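Local structure of protein BA42 (Bizionia argentinensis, 4OA3) at residues E14-R22 with D137-K145; V44-F52 with Y69-Y80. The protein is of unknown function but binds calcium ions and consists of a stand-alone TPM domain. All blocks are in the same frame, centred on the assembly; numbering follows the deposited sequence.

Contact 1 (E14-R22 with D137-K145); sequences EKAIVDAIR and DELPNTISK. With CA (calcium ion), chain B.
Asn141 pushes its side chain against helix 14-22 while holding a calcium ion. Its CB rests 3.9 Å from Ile21 CG2; with CG beside the backbone N (chi1 -61°) the amide runs past Ile21, the two side chains pointing opposite ways, and brings OD1 onto the calcium at 2.3 Å. ND2 ends over one face of the Arg22 guanidinium, 3.6 Å from NH2. Arg22 NH1 makes a long salt bridge of 3.9 Å to Asp137 OD2, and water 2 joins the same two atoms; the other oxygen, Asp137 OD1, is a calcium ligand. Farther along, Ile143 drives CD1 between Glu14 CG, 3.5 Å away, and Ile17 CG2, crossing Ile17 nearly at a right angle. Beyond CG the extended Glu14 chain carries OE2 to Lys145 NZ in a 2.9 Å salt bridge, and water 1 links this pair to Ile143 O. A glutamine in place of Glu14 would probably leave the Lys145 ammonium without its charged mate and weaken the hold on the C-terminal end. Water 3 and the carbonyl of Leu139 also coordinate the ion, and Glu25 and Glu31 complete its shell. The 137-141 loop, with carboxylate, carbonyl and amide oxygens gathered round one ion, thus supplies three of the seven oxygen ligands of a calcium site, packed against helix 11-24.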
loop_
_atom_site.group_PDB
_atom_site.type_symbol
_atom_site.label_atom_id
_atom_site.label_comp_id
_atom_site.label_asym_id
_atom_site.label_seq_id
_atom_site.Cartn_x
_atom_site.Cartn_y
_atom_site.Cartn_z
ATOM N N GLU A 14 -1.337 -14.392 -2.223
ATOM C CA GLU A 14 -1.986 -13.266 -2.890
ATOM C C GLU A 14 -3.387 -13.048 -2.373
ATOM O O GLU A 14 -3.817 -11.913 -2.140
ATOM C CB GLU A 14 -1.986 -13.541 -4.376
ATOM C CG GLU A 14 -2.104 -12.296 -5.182
ATOM C CD GLU A 14 -1.755 -12.433 -6.649
ATOM O OE1 GLU A 14 -1.193 -13.478 -7.073
ATOM O OE2 GLU A 14 -2.072 -11.480 -7.388
ATOM N N LYS A 15 -4.139 -14.144 -2.177
ATOM C CA LYS A 15 -5.476 -14.068 -1.634
ATOM C C LYS A 15 -5.470 -13.415 -0.242
ATOM O O LYS A 15 -6.342 -12.598 0.049
ATOM C CB LYS A 15 -6.105 -15.469 -1.578
ATOM C CG LYS A 15 -7.435 -15.535 -0.832
ATOM C CD LYS A 15 -7.831 -16.987 -0.557
ATOM C CE LYS A 15 -9.078 -17.219 0.293
ATOM N NZ LYS A 15 -9.600 -16.015 0.997
ATOM N N ALA A 16 -4.493 -13.742 0.581
ATOM C CA ALA A 16 -4.384 -13.184 1.926
ATOM C C ALA A 16 -4.134 -11.679 1.868
ATOM O O ALA A 16 -4.676 -10.908 2.669
ATOM C CB ALA A 16 -3.265 -13.874 2.693
ATOM N N ILE A 17 -3.341 -11.248 0.885
ATOM C CA ILE A 17 -3.046 -9.829 0.720
ATOM C C ILE A 17 -4.250 -9.054 0.264
ATOM O O ILE A 17 -4.555 -7.996 0.813
ATOM C CB ILE A 17 -1.824 -9.653 -0.182
ATOM C CG1 ILE A 17 -0.547 -10.227 0.524
ATOM C CG2 ILE A 17 -1.612 -8.192 -0.538
ATOM C CD1 ILE A 17 0.570 -10.509 -0.409
ATOM N N VAL A 18 -4.960 -9.573 -0.741
ATOM C CA VAL A 18 -6.154 -8.898 -1.236
ATOM C C VAL A 18 -7.221 -8.838 -0.130
ATOM O O VAL A 18 -7.923 -7.839 -0.001
ATOM C CB VAL A 18 -6.658 -9.610 -2.524
ATOM C CG1 VAL A 18 -8.015 -9.071 -2.959
ATOM C CG2 VAL A 18 -5.649 -9.446 -3.654
ATOM N N ASP A 19 -7.336 -9.904 0.669
ATOM C CA ASP A 19 -8.283 -9.949 1.799
ATOM C C ASP A 19 -7.882 -8.898 2.872
ATOM O O ASP A 19 -8.759 -8.220 3.423
ATOM C CB ASP A 19 -8.287 -11.333 2.480
ATOM C CG ASP A 19 -8.930 -12.450 1.677
ATOM O OD1 ASP A 19 -9.560 -12.154 0.656
ATOM O OD2 ASP A 19 -8.741 -13.629 2.047
ATOM N N ALA A 20 -6.571 -8.690 3.075
ATOM C CA ALA A 20 -6.079 -7.683 4.032
ATOM C C ALA A 20 -6.439 -6.266 3.569
ATOM O O ALA A 20 -6.850 -5.422 4.354
ATOM C CB ALA A 20 -4.578 -7.811 4.216
ATOM N N ILE A 21 -6.356 -6.015 2.245
ATOM C CA ILE A 21 -6.759 -4.722 1.717
ATOM C C ILE A 21 -8.245 -4.504 1.972
ATOM O O ILE A 21 -8.665 -3.421 2.381
ATOM C CB ILE A 21 -6.423 -4.577 0.205
ATOM C CG1 ILE A 21 -4.882 -4.566 0.048
ATOM C CG2 ILE A 21 -7.032 -3.290 -0.357
ATOM C CD1 ILE A 21 -4.350 -4.624 -1.372
ATOM N N ARG A 22 -9.072 -5.538 1.687
ATOM C CA ARG A 22 -10.508 -5.393 1.899
ATOM C C ARG A 22 -10.834 -5.070 3.353
ATOM O O ARG A 22 -11.650 -4.186 3.617
ATOM C CB ARG A 22 -11.227 -6.672 1.479
ATOM C CG ARG A 22 -12.732 -6.560 1.503
ATOM C CD ARG A 22 -13.379 -7.715 0.753
ATOM N NE ARG A 22 -12.923 -7.767 -0.636
ATOM C CZ ARG A 22 -13.339 -6.970 -1.620
ATOM N NH1 ARG A 22 -14.266 -6.045 -1.396
ATOM N NH2 ARG A 22 -12.845 -7.104 -2.838
ATOM N N ASP A 137 -15.684 1.559 -3.092
ATOM C CA ASP A 137 -14.391 0.879 -3.281
ATOM C C ASP A 137 -13.835 1.516 -4.571
ATOM O O ASP A 137 -14.186 1.134 -5.688
ATOM C CB ASP A 137 -14.585 -0.632 -3.389
ATOM C CG ASP A 137 -13.298 -1.420 -3.280
ATOM O OD1 ASP A 137 -12.207 -0.814 -3.434
ATOM O OD2 ASP A 137 -13.376 -2.642 -3.046
ATOM N N GLU A 138 -13.117 2.623 -4.395
ATOM C CA GLU A 138 -12.677 3.487 -5.490
ATOM C C GLU A 138 -11.587 2.931 -6.370
ATOM O O GLU A 138 -11.583 3.203 -7.570
ATOM C CB GLU A 138 -12.266 4.849 -4.919
ATOM C CG GLU A 138 -13.412 5.613 -4.269
ATOM C CD GLU A 138 -12.986 6.888 -3.576
ATOM O OE1 GLU A 138 -12.259 6.789 -2.565
ATOM O OE2 GLU A 138 -13.431 7.979 -4.000
ATOM N N LEU A 139 -10.668 2.167 -5.794
ATOM C CA LEU A 139 -9.562 1.574 -6.524
ATOM C C LEU A 139 -9.625 0.072 -6.386
ATOM O O LEU A 139 -9.941 -0.428 -5.315
ATOM C CB LEU A 139 -8.212 2.042 -5.977
ATOM C CG LEU A 139 -7.991 3.562 -5.932
ATOM C CD1 LEU A 139 -6.616 3.892 -5.342
ATOM C CD2 LEU A 139 -8.144 4.213 -7.294
ATOM N N PRO A 140 -9.279 -0.697 -7.439
ATOM C CA PRO A 140 -9.242 -2.146 -7.296
ATOM C C PRO A 140 -8.239 -2.625 -6.249
ATOM O O PRO A 140 -7.252 -1.928 -5.951
ATOM C CB PRO A 140 -8.878 -2.653 -8.697
ATOM C CG PRO A 140 -8.354 -1.549 -9.386
ATOM C CD PRO A 140 -8.833 -0.267 -8.768
ATOM N N ASN A 141 -8.540 -3.759 -5.625
ATOM C CA ASN A 141 -7.685 -4.302 -4.572
ATOM C C ASN A 141 -6.671 -5.290 -5.147
ATOM O O ASN A 141 -5.816 -5.748 -4.409
ATOM C CB ASN A 141 -8.518 -4.960 -3.507
ATOM C CG ASN A 141 -9.485 -4.030 -2.813
ATOM O OD1 ASN A 141 -9.428 -2.805 -2.905
ATOM N ND2 ASN A 141 -10.339 -4.654 -1.986
ATOM N N THR A 142 -6.737 -5.529 -6.462
ATOM C CA THR A 142 -5.814 -6.402 -7.210
ATOM C C THR A 142 -4.383 -6.005 -6.964
ATOM O O THR A 142 -4.077 -4.805 -7.032
ATOM C CB THR A 142 -6.035 -6.156 -8.734
ATOM O OG1 THR A 142 -7.401 -6.020 -9.023
ATOM C CG2 THR A 142 -5.455 -7.227 -9.630
ATOM N N ILE A 143 -3.473 -6.985 -6.875
ATOM C CA ILE A 143 -2.050 -6.676 -6.786
ATOM C C ILE A 143 -1.603 -6.373 -8.216
ATOM O O ILE A 143 -1.844 -7.169 -9.143
ATOM C CB ILE A 143 -1.250 -7.843 -6.184
ATOM C CG1 ILE A 143 -1.746 -8.112 -4.741
ATOM C CG2 ILE A 143 0.285 -7.540 -6.189
ATOM C CD1 ILE A 143 -0.978 -9.147 -4.031
ATOM N N SER A 144 -0.998 -5.217 -8.405
ATOM C CA SER A 144 -0.510 -4.809 -9.701
ATOM C C SER A 144 0.872 -5.430 -9.863
ATOM O O SER A 144 1.724 -5.377 -8.956
ATOM C CB SER A 144 -0.450 -3.282 -9.757
ATOM O OG SER A 144 0.338 -2.835 -10.844
ATOM N N LYS A 145 1.100 -6.060 -11.018
ATOM C CA LYS A 145 2.398 -6.659 -11.321
ATOM C C LYS A 145 3.038 -6.019 -12.549
ATOM O O LYS A 145 2.367 -5.835 -13.548
ATOM C CB LYS A 145 2.246 -8.164 -11.497
ATOM C CG LYS A 145 1.744 -8.822 -10.221
ATOM C CD LYS A 145 2.398 -10.169 -9.975
ATOM C CE LYS A 145 1.926 -10.785 -8.688
ATOM N NZ LYS A 145 0.474 -11.058 -8.706
HETATM CA CA CA B . -9.874 -0.565 -2.933
HETATM O O HOH W 1 -1.787 -9.892 -9.433
HETATM O O HOH W 2 -15.598 -3.958 -3.225
HETATM O O HOH W 3 -7.563 -0.456 -3.569
#

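Contact 2 (V44-F52 with Y69-Y80); sequences VFDRAMDVF and YVAVEDKTFVIY
With CG anti to the backbone N in Phe45 (chi1 -176°) and likewise in Phe52, the two rings leave the same side of the helix two turns apart and meet Tyr80, whose own CG is also anti (chi1 -178°). Phe45 CZ comes within 3.5 Å of Tyr80 CE2, and Phe52 CD2 reaches the ring edge at Tyr80 CD1, likewise 3.5 Å away. Both pairs are oblique, their planes 55° apart. Met49 CA lies over a face of the Tyr80 ring, a CH-pi contact 4.1 Å from the centroid, while CG and SD run past the OH, the sulfur oblique to the ring in a Met-aromatic contact. The helix belongs to the beta-alpha-beta unit of strand 31-37, helix 44-54 and strand 65-71, and here it packs across strand 65-71 and its antiparallel neighbour 76-81. Small enough to let the helix settle close, Ala48 sets CB 3.7 Å from Val78 CG1 and also touches the CB atoms of Tyr69 and Tyr80. At the N-terminal end Val44 packs on Val78. The Arg47 side chain crosses Tyr69 at about a right angle, CG touching OH; Arg47 NH2 makes a salt bridge and Tyr69 OH a hydrogen bond to the Glu37 carboxylate.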
loop_
_atom_site.group_PDB
_atom_site.type_symbol
_atom_site.label_atom_id
_atom_site.label_comp_id
_atom_site.label_asym_id
_atom_site.label_seq_id
_atom_site.Cartn_x
_atom_site.Cartn_y
_atom_site.Cartn_z
ATOM N N VAL A 44 13.788 5.512 -6.238
ATOM C CA VAL A 44 12.622 4.648 -6.029
ATOM C C VAL A 44 11.337 5.438 -5.835
ATOM O O VAL A 44 10.289 4.966 -6.262
ATOM C CB VAL A 44 12.839 3.609 -4.900
ATOM C CG1 VAL A 44 14.002 2.674 -5.238
ATOM C CG2 VAL A 44 13.065 4.292 -3.542
ATOM N N PHE A 45 11.395 6.622 -5.193
ATOM C CA PHE A 45 10.215 7.458 -4.988
ATOM C C PHE A 45 9.617 7.870 -6.332
ATOM O O PHE A 45 8.408 7.726 -6.521
ATOM C CB PHE A 45 10.589 8.697 -4.174
ATOM C CG PHE A 45 9.437 9.598 -3.813
ATOM C CD1 PHE A 45 9.110 10.686 -4.606
ATOM C CD2 PHE A 45 8.672 9.344 -2.690
ATOM C CE1 PHE A 45 8.070 11.545 -4.241
ATOM C CE2 PHE A 45 7.644 10.207 -2.317
ATOM C CZ PHE A 45 7.345 11.290 -3.105
ATOM N N ASP A 46 10.453 8.344 -7.291
ATOM C CA ASP A 46 9.990 8.723 -8.607
ATOM C C ASP A 46 9.359 7.515 -9.317
ATOM O O ASP A 46 8.348 7.675 -9.997
ATOM C CB ASP A 46 11.109 9.328 -9.500
ATOM C CG ASP A 46 11.333 10.816 -9.294
ATOM O OD1 ASP A 46 10.933 11.335 -8.235
ATOM O OD2 ASP A 46 11.917 11.457 -10.196
ATOM N N ARG A 47 9.948 6.328 -9.182
ATOM C CA ARG A 47 9.360 5.166 -9.826
ATOM C C ARG A 47 7.985 4.875 -9.205
ATOM O O ARG A 47 7.017 4.609 -9.926
ATOM C CB ARG A 47 10.279 3.935 -9.724
ATOM C CG ARG A 47 9.665 2.629 -10.240
ATOM C CD ARG A 47 9.188 2.710 -11.672
ATOM N NE ARG A 47 8.621 1.434 -12.119
ATOM C CZ ARG A 47 7.888 1.278 -13.221
ATOM N NH1 ARG A 47 7.647 2.310 -14.025
ATOM N NH2 ARG A 47 7.369 0.094 -13.517
ATOM N N ALA A 48 7.901 4.884 -7.878
ATOM C CA ALA A 48 6.598 4.639 -7.236
ATOM C C ALA A 48 5.551 5.679 -7.657
ATOM O O ALA A 48 4.400 5.330 -7.874
ATOM C CB ALA A 48 6.760 4.656 -5.732
ATOM N N MET A 49 5.941 6.948 -7.809
ATOM C CA MET A 49 5.064 8.020 -8.268
ATOM C C MET A 49 4.587 7.730 -9.708
ATOM O O MET A 49 3.400 7.872 -9.979
ATOM C CB MET A 49 5.833 9.337 -8.226
ATOM C CG MET A 49 5.009 10.524 -8.564
ATOM S SD MET A 49 5.803 12.059 -7.980
ATOM C CE MET A 49 7.184 12.100 -8.997
ATOM N N ASP A 50 5.478 7.250 -10.593
ATOM C CA ASP A 50 5.074 6.879 -11.950
ATOM C C ASP A 50 4.077 5.724 -11.900
ATOM O O ASP A 50 3.099 5.712 -12.645
ATOM C CB ASP A 50 6.286 6.470 -12.818
ATOM C CG ASP A 50 7.247 7.588 -13.210
ATOM O OD1 ASP A 50 6.819 8.764 -13.244
ATOM O OD2 ASP A 50 8.379 7.279 -13.563
ATOM N N VAL A 51 4.335 4.715 -11.080
ATOM C CA VAL A 51 3.403 3.590 -10.987
ATOM C C VAL A 51 2.049 4.050 -10.442
ATOM O O VAL A 51 1.012 3.682 -11.010
ATOM C CB VAL A 51 4.000 2.475 -10.120
ATOM C CG1 VAL A 51 2.977 1.375 -9.850
ATOM C CG2 VAL A 51 5.218 1.858 -10.804
ATOM N N PHE A 52 2.049 4.863 -9.408
ATOM C CA PHE A 52 0.811 5.417 -8.833
ATOM C C PHE A 52 -0.040 6.086 -9.936
ATOM O O PHE A 52 -1.266 5.872 -10.038
ATOM C CB PHE A 52 1.179 6.446 -7.742
ATOM C CG PHE A 52 0.022 6.949 -6.931
ATOM C CD1 PHE A 52 -0.711 8.051 -7.341
ATOM C CD2 PHE A 52 -0.321 6.331 -5.750
ATOM C CE1 PHE A 52 -1.809 8.477 -6.594
ATOM C CE2 PHE A 52 -1.389 6.786 -4.985
ATOM C CZ PHE A 52 -2.116 7.859 -5.413
ATOM N N TYR A 69 4.701 0.029 -2.939
ATOM C CA TYR A 69 5.527 -0.383 -4.066
ATOM C C TYR A 69 6.678 -1.255 -3.585
ATOM O O TYR A 69 7.402 -0.839 -2.677
ATOM C CB TYR A 69 6.062 0.879 -4.759
ATOM C CG TYR A 69 7.142 0.602 -5.760
ATOM C CD1 TYR A 69 8.471 0.537 -5.369
ATOM C CD2 TYR A 69 6.839 0.337 -7.082
ATOM C CE1 TYR A 69 9.469 0.195 -6.264
ATOM C CE2 TYR A 69 7.842 0.078 -8.005
ATOM C CZ TYR A 69 9.142 -0.106 -7.563
ATOM O OH TYR A 69 10.208 -0.368 -8.394
ATOM N N VAL A 70 6.841 -2.417 -4.163
ATOM C CA VAL A 70 7.911 -3.325 -3.800
ATOM C C VAL A 70 8.763 -3.730 -4.990
ATOM O O VAL A 70 8.238 -4.161 -6.003
ATOM C CB VAL A 70 7.377 -4.576 -3.093
ATOM C CG1 VAL A 70 8.521 -5.429 -2.547
ATOM C CG2 VAL A 70 6.394 -4.210 -1.982
ATOM N N ALA A 71 10.091 -3.623 -4.809
ATOM C CA ALA A 71 11.096 -4.114 -5.739
ATOM C C ALA A 71 11.559 -5.432 -5.116
ATOM O O ALA A 71 12.309 -5.414 -4.146
ATOM C CB ALA A 71 12.250 -3.121 -5.855
ATOM N N VAL A 72 11.081 -6.551 -5.653
ATOM C CA VAL A 72 11.253 -7.869 -5.023
ATOM C C VAL A 72 12.687 -8.420 -5.016
ATOM O O VAL A 72 13.068 -9.026 -4.015
ATOM C CB VAL A 72 10.227 -8.898 -5.547
ATOM C CG1 VAL A 72 10.353 -10.224 -4.790
ATOM C CG2 VAL A 72 8.801 -8.350 -5.419
ATOM N N GLU A 73 13.491 -8.162 -6.054
ATOM C CA GLU A 73 14.894 -8.652 -6.049
ATOM C C GLU A 73 15.735 -8.040 -4.919
ATOM O O GLU A 73 16.565 -8.741 -4.346
ATOM C CB GLU A 73 15.572 -8.407 -7.386
ATOM N N ASP A 74 15.484 -6.756 -4.601
ATOM C CA ASP A 74 16.186 -5.989 -3.561
ATOM C C ASP A 74 15.470 -6.065 -2.188
ATOM O O ASP A 74 16.095 -5.766 -1.167
ATOM C CB ASP A 74 16.301 -4.501 -3.976
ATOM C CG ASP A 74 16.687 -4.241 -5.426
ATOM O OD1 ASP A 74 17.543 -4.984 -5.958
ATOM O OD2 ASP A 74 16.140 -3.286 -6.025
ATOM N N LYS A 75 14.158 -6.424 -2.168
ATOM C CA LYS A 75 13.290 -6.468 -0.965
ATOM C C LYS A 75 13.181 -5.061 -0.327
ATOM O O LYS A 75 13.045 -4.921 0.898
ATOM C CB LYS A 75 13.723 -7.546 0.052
ATOM N N THR A 76 13.243 -4.012 -1.204
ATOM C CA THR A 76 13.112 -2.607 -0.871
ATOM C C THR A 76 11.705 -2.234 -1.269
ATOM O O THR A 76 11.107 -2.894 -2.137
ATOM C CB THR A 76 14.156 -1.739 -1.584
ATOM O OG1 THR A 76 14.042 -1.867 -3.002
ATOM C CG2 THR A 76 15.575 -2.066 -1.139
ATOM N N PHE A 77 11.200 -1.160 -0.660
ATOM C CA PHE A 77 9.840 -0.715 -0.901
ATOM C C PHE A 77 9.679 0.729 -0.599
ATOM O O PHE A 77 10.504 1.349 0.092
ATOM C CB PHE A 77 8.851 -1.573 -0.083
ATOM C CG PHE A 77 9.017 -1.471 1.406
ATOM C CD1 PHE A 77 9.860 -2.341 2.085
ATOM C CD2 PHE A 77 8.295 -0.547 2.137
ATOM C CE1 PHE A 77 10.002 -2.255 3.464
ATOM C CE2 PHE A 77 8.456 -0.450 3.518
ATOM C CZ PHE A 77 9.285 -1.326 4.167
ATOM N N VAL A 78 8.589 1.288 -1.090
ATOM C CA VAL A 78 8.192 2.649 -0.897
ATOM C C VAL A 78 6.718 2.675 -0.584
ATOM O O VAL A 78 5.959 1.958 -1.225
ATOM C CB VAL A 78 8.448 3.494 -2.206
ATOM C CG1 VAL A 78 7.791 4.890 -2.158
ATOM C CG2 VAL A 78 9.925 3.631 -2.452
ATOM N N ILE A 79 6.325 3.516 0.356
ATOM C CA ILE A 79 4.939 3.786 0.642
ATOM C C ILE A 79 4.728 5.167 0.078
ATOM O O ILE A 79 5.405 6.131 0.491
ATOM C CB ILE A 79 4.644 3.724 2.138
ATOM C CG1 ILE A 79 4.912 2.313 2.693
ATOM C CG2 ILE A 79 3.202 4.139 2.390
ATOM C CD1 ILE A 79 5.226 2.331 4.213
ATOM N N TYR A 80 3.868 5.257 -0.937
ATOM C CA TYR A 80 3.581 6.510 -1.616
ATOM C C TYR A 80 2.119 6.837 -1.465
ATOM O O TYR A 80 1.269 6.139 -2.014
ATOM C CB TYR A 80 3.966 6.376 -3.101
ATOM C CG TYR A 80 3.769 7.637 -3.905
ATOM C CD1 TYR A 80 2.524 7.975 -4.417
ATOM C CD2 TYR A 80 4.818 8.533 -4.098
ATOM C CE1 TYR A 80 2.294 9.219 -4.989
ATOM C CE2 TYR A 80 4.621 9.742 -4.753
ATOM C CZ TYR A 80 3.354 10.083 -5.202
ATOM O OH TYR A 80 3.125 11.290 -5.824
#

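Helix 11-24, near the N terminus, supplies the first half of contact 1, whose second half waits until the last residues of the chain; 114 residues run between its two segments. Within that span lies contact 2, a much shorter closure of 16 intervening residues between helix 44-54 and the hairpin of strands 65-71 and 76-81. The two therefore nest rather than cross. Both reach the same mixed sheet, whose outermost strands are 76-81 and 144-145: contact 1 ties helix 11-24 to the calcium-binding loop and the strand 144-145 margin, contact 2 ties helix 44-54 to the opposite margin. Their centres lie about 17 Å apart and they do not touch.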